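Side-chain contact in nigritoxine (Vibrio nigripulchritudo, PDB 5M41), which is a bacterial toxin for crustaceans and insects, with a new fold: residues A[77-82]-A[86-91]. Residues are numbered along the deposited sequence; the frame is centred on the assembly and turned at random.
Sequences DIYTYG and MFFMPD
Y79 and F88 face each other as a hydrogen-bonded pair in an antiparallel beta hairpin within a five-stranded sheet, where 86-90 is the central strand, next to 98-102, and 77-80 lies between it and the edge strand 170-173. Two backbone bonds fasten the pair: Y79 N gives to F88 O at 2.9 Å, and F88 N gives to Y79 O at 3.0 Å. Beyond them the segments are bridged by water, one molecule joining the carbonyl oxygens of D77 and P90, another linking Y81 N to M86 O.

Aromatic side chains dominate the face bearing Y79 and F88. Their ring planes are nearly parallel (4°) but stepped, and they meet rim to rim at Y79 CD2 and F88 CD2, 3.4 Å apart. P90 covers one face of the Y79 ring in a CH-pi contact, CG lying 4.0 Å from the centroid; the Y79 OH hydrogen-bonds to S95 O, outside the hairpin. Near the turn Y81 slants across the partner strand, placing its OH 3.2 Å from F88 CB.

Apolar packing holds the other face, toward helix 177-191, where I78 and F87 both touch L177. I78 CG2, anti to the backbone N, meets F87 CB at 3.8 Å, while I78 CD1 reaches M89 CG at 3.7 Å.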
loop_
_atom_site.group_PDB
_atom_site.type_symbol
_atom_site.label_atom_id
_atom_site.label_comp_id
_atom_site.label_asym_id
_atom_site.label_seq_id
_atom_site.Cartn_x
_atom_site.Cartn_y
_atom_site.Cartn_z
ATOM N N ASP A 77 14.644 -52.148 -7.467
ATOM C CA ASP A 77 13.687 -52.663 -6.489
ATOM C C ASP A 77 13.656 -51.820 -5.213
ATOM O O ASP A 77 14.701 -51.443 -4.671
ATOM C CB ASP A 77 14.019 -54.113 -6.085
ATOM C CG ASP A 77 13.823 -55.116 -7.209
ATOM O OD1 ASP A 77 13.399 -54.748 -8.321
ATOM O OD2 ASP A 77 14.090 -56.306 -6.967
ATOM N N ILE A 78 12.447 -51.574 -4.720
ATOM C CA ILE A 78 12.223 -50.886 -3.447
ATOM C C ILE A 78 11.236 -51.733 -2.659
ATOM O O ILE A 78 10.305 -52.279 -3.240
ATOM C CB ILE A 78 11.581 -49.483 -3.663
ATOM C CG1 ILE A 78 12.552 -48.527 -4.361
ATOM C CG2 ILE A 78 11.117 -48.884 -2.350
ATOM C CD1 ILE A 78 13.839 -48.255 -3.609
ATOM N N TYR A 79 11.408 -51.843 -1.346
ATOM C CA TYR A 79 10.359 -52.446 -0.531
ATOM C C TYR A 79 9.510 -51.340 0.096
ATOM O O TYR A 79 10.049 -50.365 0.620
ATOM C CB TYR A 79 10.922 -53.314 0.590
ATOM C CG TYR A 79 11.906 -54.397 0.172
ATOM C CD1 TYR A 79 11.791 -55.042 -1.053
ATOM C CD2 TYR A 79 12.922 -54.806 1.035
ATOM C CE1 TYR A 79 12.688 -56.042 -1.434
ATOM C CE2 TYR A 79 13.823 -55.809 0.673
ATOM C CZ TYR A 79 13.697 -56.422 -0.562
ATOM O OH TYR A 79 14.568 -57.419 -0.953
ATOM N N THR A 80 8.192 -51.525 0.083
ATOM C CA THR A 80 7.285 -50.592 0.709
ATOM C C THR A 80 6.785 -51.165 2.028
ATOM O O THR A 80 6.851 -52.376 2.250
ATOM C CB THR A 80 6.083 -50.263 -0.199
ATOM O OG1 THR A 80 5.417 -51.476 -0.557
ATOM C CG2 THR A 80 6.556 -49.529 -1.443
ATOM N N TYR A 81 6.301 -50.283 2.887
ATOM C CA TYR A 81 5.963 -50.617 4.260
ATOM C C TYR A 81 4.660 -49.933 4.590
ATOM O O TYR A 81 4.360 -48.857 4.048
ATOM C CB TYR A 81 6.978 -49.970 5.198
ATOM C CG TYR A 81 8.392 -50.502 5.195
ATOM C CD1 TYR A 81 8.650 -51.869 5.273
ATOM C CD2 TYR A 81 9.468 -49.629 5.219
ATOM C CE1 TYR A 81 9.954 -52.360 5.318
ATOM C CE2 TYR A 81 10.779 -50.097 5.255
ATOM C CZ TYR A 81 11.010 -51.459 5.312
ATOM O OH TYR A 81 12.291 -51.922 5.374
ATOM N N GLY A 82 3.934 -50.496 5.544
ATOM C CA GLY A 82 2.869 -49.744 6.224
ATOM C C GLY A 82 3.461 -48.706 7.164
ATOM O O GLY A 82 3.217 -48.751 8.360
ATOM N N MET A 86 8.625 -43.827 4.725
ATOM C CA MET A 86 9.652 -44.876 4.846
ATOM C C MET A 86 9.557 -45.924 3.777
ATOM O O MET A 86 8.459 -46.256 3.291
ATOM C CB MET A 86 9.554 -45.554 6.220
ATOM C CG MET A 86 9.803 -44.610 7.392
ATOM S SD MET A 86 9.487 -45.380 8.997
ATOM C CE MET A 86 10.644 -46.751 8.884
ATOM N N PHE A 87 10.723 -46.436 3.393
ATOM C CA PHE A 87 10.833 -47.513 2.420
ATOM C C PHE A 87 12.228 -48.124 2.571
ATOM O O PHE A 87 13.053 -47.580 3.286
ATOM C CB PHE A 87 10.605 -47.011 0.969
ATOM C CG PHE A 87 11.530 -45.888 0.554
ATOM C CD1 PHE A 87 12.756 -46.156 -0.073
ATOM C CD2 PHE A 87 11.178 -44.552 0.791
ATOM C CE1 PHE A 87 13.614 -45.126 -0.457
ATOM C CE2 PHE A 87 12.043 -43.516 0.397
ATOM C CZ PHE A 87 13.243 -43.801 -0.234
ATOM N N PHE A 88 12.469 -49.249 1.897
ATOM C CA PHE A 88 13.774 -49.945 1.939
ATOM C C PHE A 88 14.387 -50.065 0.557
ATOM O O PHE A 88 13.681 -50.366 -0.422
ATOM C CB PHE A 88 13.595 -51.361 2.494
ATOM C CG PHE A 88 14.869 -51.980 3.042
ATOM C CD1 PHE A 88 15.376 -51.588 4.279
ATOM C CD2 PHE A 88 15.514 -52.992 2.351
ATOM C CE1 PHE A 88 16.530 -52.168 4.794
ATOM C CE2 PHE A 88 16.675 -53.583 2.862
ATOM C CZ PHE A 88 17.168 -53.177 4.095
ATOM N N MET A 89 15.701 -49.849 0.484
ATOM C CA MET A 89 16.445 -50.053 -0.743
ATOM C C MET A 89 17.372 -51.267 -0.552
ATOM O O MET A 89 18.455 -51.149 0.023
ATOM C CB MET A 89 17.248 -48.807 -1.089
ATOM C CG MET A 89 16.426 -47.523 -1.005
ATOM S SD MET A 89 17.452 -46.109 -1.412
ATOM C CE MET A 89 17.638 -46.463 -3.159
ATOM N N PRO A 90 16.924 -52.449 -0.997
ATOM C CA PRO A 90 17.732 -53.653 -0.798
ATOM C C PRO A 90 18.984 -53.581 -1.651
ATOM O O PRO A 90 18.945 -53.004 -2.757
ATOM C CB PRO A 90 16.815 -54.769 -1.289
ATOM C CG PRO A 90 15.965 -54.100 -2.334
ATOM C CD PRO A 90 15.694 -52.739 -1.744
ATOM N N ASP A 91 20.085 -54.137 -1.129
ATOM C CA ASP A 91 21.356 -54.107 -1.845
ATOM C C ASP A 91 21.412 -55.109 -2.996
ATOM O O ASP A 91 22.286 -55.014 -3.850
ATOM C CB ASP A 91 22.569 -54.249 -0.903
ATOM C CG ASP A 91 22.454 -55.419 0.065
ATOM O OD1 ASP A 91 21.778 -56.443 -0.235
ATOM O OD2 ASP A 91 23.041 -55.294 1.164
HETATM O O HOH W 1 17.446 -50.895 -3.884
HETATM O O HOH W 2 6.801 -47.502 1.629
#